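Non-ribosomal peptide synthetase (PDB 6VTJ) probably releases a carrier-bound peptide by NAD(P)H-dependent reduction of its thioester, through a peptide carrier protein joined to a reductase domain. Local coordinates at residues 229-232 and 233-237; 292-295 and 296-300. All coordinates share one frame; numbering follows the deposited sequence.

Interaction 1: 229-232 and 233-237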
ATOM      1  N   TYR A 229       2.873   0.223 -15.318  1.00 38.43           N
ATOM      2  CA  TYR A 229       1.499   0.676 -15.155  1.00 39.43           C
ATOM      3  C   TYR A 229       1.279   1.268 -13.765  1.00 38.59           C
ATOM      4  O   TYR A 229       0.469   2.198 -13.599  1.00 41.61           O
ATOM      5  CB  TYR A 229       0.544  -0.486 -15.421  1.00 37.13           C
ATOM      6  CG  TYR A 229      -0.918  -0.112 -15.375  1.00 42.49           C
ATOM      7  CD1 TYR A 229      -1.466   0.749 -16.320  1.00 43.08           C
ATOM      8  CD2 TYR A 229      -1.754  -0.628 -14.391  1.00 45.87           C
ATOM      9  CE1 TYR A 229      -2.813   1.097 -16.284  1.00 44.74           C
ATOM     10  CE2 TYR A 229      -3.110  -0.293 -14.341  1.00 47.31           C
ATOM     11  CZ  TYR A 229      -3.638   0.572 -15.287  1.00 53.31           C
ATOM     12  OH  TYR A 229      -4.990   0.905 -15.232  1.00 57.64           O
ATOM     13  N   ILE A 230       2.013   0.757 -12.768  1.00 38.87           N
ATOM     14  CA  ILE A 230       1.908   1.268 -11.406  1.00 38.02           C
ATOM     15  C   ILE A 230       2.167   2.766 -11.380  1.00 34.98           C
ATOM     16  O   ILE A 230       1.530   3.505 -10.620  1.00 30.59           O
ATOM     17  CB  ILE A 230       2.860   0.507 -10.463  1.00 35.20           C
ATOM     18  CG1 ILE A 230       2.696   1.026  -9.021  1.00 36.38           C
ATOM     19  CG2 ILE A 230       4.300   0.624 -10.928  1.00 29.81           C
ATOM     20  CD1 ILE A 230       3.254   0.098  -7.930  1.00 28.34           C
ATOM     21  N   PHE A 231       3.089   3.241 -12.224  1.00 31.78           N
ATOM     22  CA  PHE A 231       3.353   4.672 -12.301  1.00 33.18           C
ATOM     23  C   PHE A 231       2.235   5.412 -13.027  1.00 36.06           C
ATOM     24  O   PHE A 231       2.030   6.611 -12.786  1.00 34.34           O
ATOM     25  CB  PHE A 231       4.691   4.932 -13.000  1.00 34.29           C
ATOM     26  CG  PHE A 231       5.893   4.468 -12.216  1.00 32.11           C
ATOM     27  CD1 PHE A 231       6.330   5.167 -11.100  1.00 33.17           C
ATOM     28  CD2 PHE A 231       6.603   3.353 -12.619  1.00 34.13           C
ATOM     29  CE1 PHE A 231       7.455   4.738 -10.384  1.00 37.48           C
ATOM     30  CE2 PHE A 231       7.712   2.925 -11.917  1.00 36.95           C
ATOM     31  CZ  PHE A 231       8.140   3.617 -10.799  1.00 34.95           C
ATOM     32  N   ARG A 232       1.517   4.737 -13.929  1.00 34.20           N
ATOM     33  CA  ARG A 232       0.400   5.403 -14.592  1.00 36.52           C
ATOM     34  C   ARG A 232      -0.731   5.666 -13.607  1.00 32.25           C
ATOM     35  O   ARG A 232      -1.325   6.750 -13.609  1.00 34.27           O
ATOM     36  CB  ARG A 232      -0.127   4.562 -15.762  1.00 38.84           C
ATOM     37  CG  ARG A 232       0.802   4.441 -16.950  1.00 40.66           C
ATOM     38  CD  ARG A 232       0.564   5.552 -17.935  1.00 41.31           C
ATOM     39  NE  ARG A 232      -0.733   5.434 -18.595  1.00 48.69           N
ATOM     40  CZ  ARG A 232      -1.661   6.391 -18.589  1.00 50.43           C
ATOM     41  NH1 ARG A 232      -1.439   7.540 -17.942  1.00 41.85           N
ATOM     42  NH2 ARG A 232      -2.816   6.196 -19.224  1.00 45.05           N
ATOM     43  N   VAL A 233      -1.061   4.671 -12.785  1.00 29.22           N
ATOM     44  CA  VAL A 233      -2.150   4.847 -11.825  1.00 29.51           C
ATOM     45  C   VAL A 233      -1.708   5.747 -10.678  1.00 30.57           C
ATOM     46  O   VAL A 233      -2.407   6.695 -10.307  1.00 30.72           O
ATOM     47  CB  VAL A 233      -2.649   3.489 -11.298  1.00 32.76           C
ATOM     48  CG1 VAL A 233      -3.710   3.695 -10.215  1.00 28.38           C
ATOM     49  CG2 VAL A 233      -3.200   2.635 -12.426  1.00 33.17           C
ATOM     50  N   ASN A 234      -0.532   5.471 -10.107  1.00 27.75           N
ATOM     51  CA  ASN A 234      -0.130   6.114  -8.866  1.00 29.05           C
ATOM     52  C   ASN A 234       0.495   7.486  -9.068  1.00 31.32           C
ATOM     53  O   ASN A 234       0.515   8.278  -8.124  1.00 26.82           O
ATOM     54  CB  ASN A 234       0.837   5.207  -8.125  1.00 27.03           C
ATOM     55  CG  ASN A 234       0.168   3.958  -7.619  1.00 27.91           C
ATOM     56  OD1 ASN A 234      -1.016   3.732  -7.885  1.00 29.57           O
ATOM     57  ND2 ASN A 234       0.916   3.128  -6.891  1.00 28.81           N
ATOM     58  N   VAL A 235       1.003   7.796 -10.262  1.00 32.59           N
ATOM     59  CA  VAL A 235       1.616   9.104 -10.468  1.00 32.17           C
ATOM     60  C   VAL A 235       0.818   9.913 -11.483  1.00 32.43           C
ATOM     61  O   VAL A 235       0.353  11.018 -11.172  1.00 31.79           O
ATOM     62  CB  VAL A 235       3.084   8.996 -10.911  1.00 28.24           C
ATOM     63  CG1 VAL A 235       3.661  10.385 -11.051  1.00 33.48           C
ATOM     64  CG2 VAL A 235       3.890   8.200  -9.916  1.00 29.82           C
ATOM     65  N   ASP A 236       0.671   9.387 -12.708  1.00 34.66           N
ATOM     66  CA  ASP A 236      -0.056  10.127 -13.738  1.00 32.13           C
ATOM     67  C   ASP A 236      -1.490  10.411 -13.302  1.00 31.90           C
ATOM     68  O   ASP A 236      -2.046  11.462 -13.632  1.00 31.26           O
ATOM     69  CB  ASP A 236      -0.057   9.359 -15.063  1.00 31.84           C
ATOM     70  CG  ASP A 236       1.356   9.182 -15.671  1.00 42.66           C
ATOM     71  OD1 ASP A 236       2.307   9.899 -15.287  1.00 39.66           O
ATOM     72  OD2 ASP A 236       1.516   8.294 -16.539  1.00 47.38           O
ATOM     73  N   GLY A 237      -2.122   9.469 -12.593  1.00 28.02           N
ATOM     74  CA  GLY A 237      -3.479   9.706 -12.120  1.00 30.74           C
ATOM     75  C   GLY A 237      -3.549  10.829 -11.098  1.00 29.42           C
ATOM     76  O   GLY A 237      -4.499  11.616 -11.088  1.00 28.74           O
TER
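Over one face of the Y229 ring sits the CG2 methyl of V233, a CH-pi contact one helical turn apart in which V233 CG2 is 3.9 Å from the ring centroid, 29° off the normal, and nearest Y229 CE2 at 3.5 Å. One turn on, R232 and D236 form a long, weak salt bridge, with R232 NH1 3.4 Å from D236 OD2. The arginine chain is bent at chi2 (-90°) and chi3 (-68°), which turns the guanidinium edge toward OD2, and R232 CD also packs 3.2 Å from that oxygen. Replacing the R232 side chain by alanine would probably leave the D236 carboxylate without this cationic partner and T198 O without its hydrogen bond from the guanidinium. F231 and V235 lie side by side, CG2 of the valine near the ring edge.

Behind these side chains the backbone widens into a pi-type turn. F231 O takes two amides, V235 N from above the carbonyl plane at 3.0 Å and D236 N nearly along the C=O direction at 3.1 Å, and G237 N reaches R232 O only weakly. Buried N234 hydrogen-bonds through OD1 to L220 N and, probably, through ND2 to S295. The contact lies near the start of helix 229-246, the crossover between parallel strands 213-216 and 252-258, with I230, F231 and N234 packed against helix 291-308.

Interaction 2: 292-295 and 296-300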
ATOM      1  N   TYR A 292       6.615   0.733  -5.733  1.00 31.47           N
ATOM      2  CA  TYR A 292       5.395   1.258  -5.142  1.00 34.59           C
ATOM      3  C   TYR A 292       5.707   2.444  -4.243  1.00 29.30           C
ATOM      4  O   TYR A 292       5.057   3.495  -4.330  1.00 31.08           O
ATOM      5  CB  TYR A 292       4.678   0.160  -4.367  1.00 28.66           C
ATOM      6  CG  TYR A 292       3.599   0.709  -3.477  1.00 31.32           C
ATOM      7  CD1 TYR A 292       2.417   1.176  -4.018  1.00 32.44           C
ATOM      8  CD2 TYR A 292       3.771   0.784  -2.097  1.00 30.01           C
ATOM      9  CE1 TYR A 292       1.423   1.689  -3.216  1.00 32.56           C
ATOM     10  CE2 TYR A 292       2.792   1.296  -1.291  1.00 29.63           C
ATOM     11  CZ  TYR A 292       1.617   1.748  -1.862  1.00 31.09           C
ATOM     12  OH  TYR A 292       0.633   2.271  -1.084  1.00 33.88           O
ATOM     13  N   VAL A 293       6.716   2.297  -3.386  1.00 27.38           N
ATOM     14  CA  VAL A 293       7.149   3.411  -2.553  1.00 28.59           C
ATOM     15  C   VAL A 293       7.582   4.585  -3.420  1.00 28.79           C
ATOM     16  O   VAL A 293       7.272   5.750  -3.120  1.00 30.05           O
ATOM     17  CB  VAL A 293       8.280   2.965  -1.613  1.00 30.01           C
ATOM     18  CG1 VAL A 293       8.696   4.138  -0.708  1.00 28.52           C
ATOM     19  CG2 VAL A 293       7.841   1.761  -0.796  1.00 32.23           C
ATOM     20  N   CYS A 294       8.273   4.299  -4.525  1.00 25.71           N
ATOM     21  CA  CYS A 294       8.750   5.364  -5.398  1.00 27.40           C
ATOM     22  C   CYS A 294       7.595   6.113  -6.045  1.00 25.88           C
ATOM     23  O   CYS A 294       7.592   7.350  -6.079  1.00 25.88           O
ATOM     24  CB  CYS A 294       9.697   4.795  -6.463  1.00 28.50           C
ATOM     25  SG  CYS A 294      10.236   6.024  -7.658  1.00 36.43           S
ATOM     26  N   SER A 295       6.626   5.385  -6.612  1.00 30.77           N
ATOM     27  CA  SER A 295       5.478   6.050  -7.225  1.00 26.59           C
ATOM     28  C   SER A 295       4.703   6.891  -6.206  1.00 27.91           C
ATOM     29  O   SER A 295       4.255   8.003  -6.521  1.00 25.88           O
ATOM     30  CB  SER A 295       4.552   5.027  -7.901  1.00 28.11           C
ATOM     31  OG  SER A 295       3.929   4.129  -6.973  1.00 28.02           O
ATOM     32  N   LYS A 296       4.521   6.382  -4.983  1.00 26.82           N
ATOM     33  CA  LYS A 296       3.800   7.188  -3.998  1.00 25.13           C
ATOM     34  C   LYS A 296       4.598   8.443  -3.630  1.00 25.71           C
ATOM     35  O   LYS A 296       4.026   9.528  -3.445  1.00 26.51           O
ATOM     36  CB  LYS A 296       3.493   6.352  -2.759  1.00 26.84           C
ATOM     37  CG  LYS A 296       2.558   5.174  -3.002  1.00 25.63           C
ATOM     38  CD  LYS A 296       1.211   5.601  -3.568  1.00 27.35           C
ATOM     39  CE  LYS A 296       0.374   6.341  -2.544  1.00 25.76           C
ATOM     40  NZ  LYS A 296      -1.017   6.458  -3.027  1.00 26.67           N
ATOM     41  N   PHE A 297       5.925   8.313  -3.525  1.00 25.41           N
ATOM     42  CA  PHE A 297       6.759   9.471  -3.239  1.00 26.74           C
ATOM     43  C   PHE A 297       6.636  10.522  -4.336  1.00 29.29           C
ATOM     44  O   PHE A 297       6.534  11.727  -4.048  1.00 28.69           O
ATOM     45  CB  PHE A 297       8.219   9.037  -3.072  1.00 27.10           C
ATOM     46  CG  PHE A 297       9.191  10.187  -3.058  1.00 30.54           C
ATOM     47  CD1 PHE A 297       9.758  10.661  -4.249  1.00 27.45           C
ATOM     48  CD2 PHE A 297       9.535  10.802  -1.862  1.00 25.21           C
ATOM     49  CE1 PHE A 297      10.641  11.737  -4.245  1.00 30.08           C
ATOM     50  CE2 PHE A 297      10.429  11.874  -1.848  1.00 29.77           C
ATOM     51  CZ  PHE A 297      10.986  12.342  -3.050  1.00 32.53           C
ATOM     52  N   LEU A 298       6.676  10.089  -5.601  1.00 28.14           N
ATOM     53  CA  LEU A 298       6.560  11.035  -6.713  1.00 28.80           C
ATOM     54  C   LEU A 298       5.193  11.707  -6.704  1.00 29.41           C
ATOM     55  O   LEU A 298       5.068  12.902  -7.006  1.00 29.12           O
ATOM     56  CB  LEU A 298       6.806  10.311  -8.045  1.00 29.11           C
ATOM     57  CG  LEU A 298       8.234   9.787  -8.282  1.00 31.33           C
ATOM     58  CD1 LEU A 298       8.330   8.955  -9.569  1.00 29.54           C
ATOM     59  CD2 LEU A 298       9.241  10.946  -8.309  1.00 31.77           C
ATOM     60  N   ALA A 299       4.156  10.960  -6.332  1.00 25.22           N
ATOM     61  CA  ALA A 299       2.843  11.571  -6.192  1.00 27.03           C
ATOM     62  C   ALA A 299       2.827  12.635  -5.090  1.00 28.74           C
ATOM     63  O   ALA A 299       2.276  13.728  -5.279  1.00 30.04           O
ATOM     64  CB  ALA A 299       1.815  10.482  -5.930  1.00 26.23           C
ATOM     65  N   GLU A 300       3.431  12.335  -3.934  1.00 29.15           N
ATOM     66  CA  GLU A 300       3.492  13.309  -2.848  1.00 27.14           C
ATOM     67  C   GLU A 300       4.184  14.578  -3.310  1.00 27.12           C
ATOM     68  O   GLU A 300       3.737  15.690  -3.012  1.00 29.10           O
ATOM     69  CB  GLU A 300       4.224  12.721  -1.634  1.00 30.49           C
ATOM     70  CG  GLU A 300       3.366  11.792  -0.752  1.00 32.61           C
ATOM     71  CD  GLU A 300       3.957  11.535   0.635  1.00 28.11           C
ATOM     72  OE1 GLU A 300       4.811  12.325   1.086  1.00 32.46           O
ATOM     73  OE2 GLU A 300       3.546  10.551   1.293  1.00 28.49           O
TER
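Y292 swings its ring carbon CG anti to the backbone N (chi1 167°), whereas K296 sets its own CG anti to the carbonyl carbon (chi1 -64°), and the lysine chain thereby crosses one face of the ring. K296 CG stands 3.6 Å above the ring plane, displaced toward the rim, where it makes a CH-pi contact and lies 3.7 Å from Y292 CE1; K296 CD follows alongside the same ring carbon. Further bends in the lysine chain take NZ to I256 O, to which it is hydrogen-bonded.

The carbonyl oxygen of Y292 is gripped twice. Y292 O accepts the amide of K296 at 3.0 Å, the usual helical bond, and the hydroxyl of S295, whose OG donates at 2.9 Å from the same face of the carbonyl plane. This buried hydroxyl is tied both to its own helix and, probably, to helix 229-246. Farther round the helix, C294 SG rests 4.0 Å from L298 CD1, and in the same pair L298 N gives its hydrogen bond to C294 O.

The spacing of Y292 and K296 is that of the YxxxK motif of short-chain dehydrogenase/reductases, consistent with the reductase family, and Y292 lies about 6 Å by its side chain from the bound 4'-phosphopantetheine. The contact is buried and falls near the start of helix 291-308. Y292, K296 and A299 pack on strand 252-258, C294, F297 and L298 meet helix 94-99, and Y292 and S295 touch helix 229-246.

In the fold
Interaction 1 precedes interaction 2 along the chain, yet their centres lie only 9 Å apart, because helices 229-246 and 291-308 pack beside each other within the Rossmann-type reductase domain. Strand 252-258, which follows the first helix and pairs in parallel with strand 313-322 after the second, is shared between the two crossovers. N234 ND2 and S295 OG, 3.2 Å apart, probably form a hydrogen bond across the interface, while V235 CG2 and F231 CD1 pack on S295 and A299 CB meets N234 O. The side chains of I230 and Y292 come within about 8 and 6 Å of the bound 4'-phosphopantetheine, which puts both helix starts near the carrier's arm, although neither residue lines its pocket.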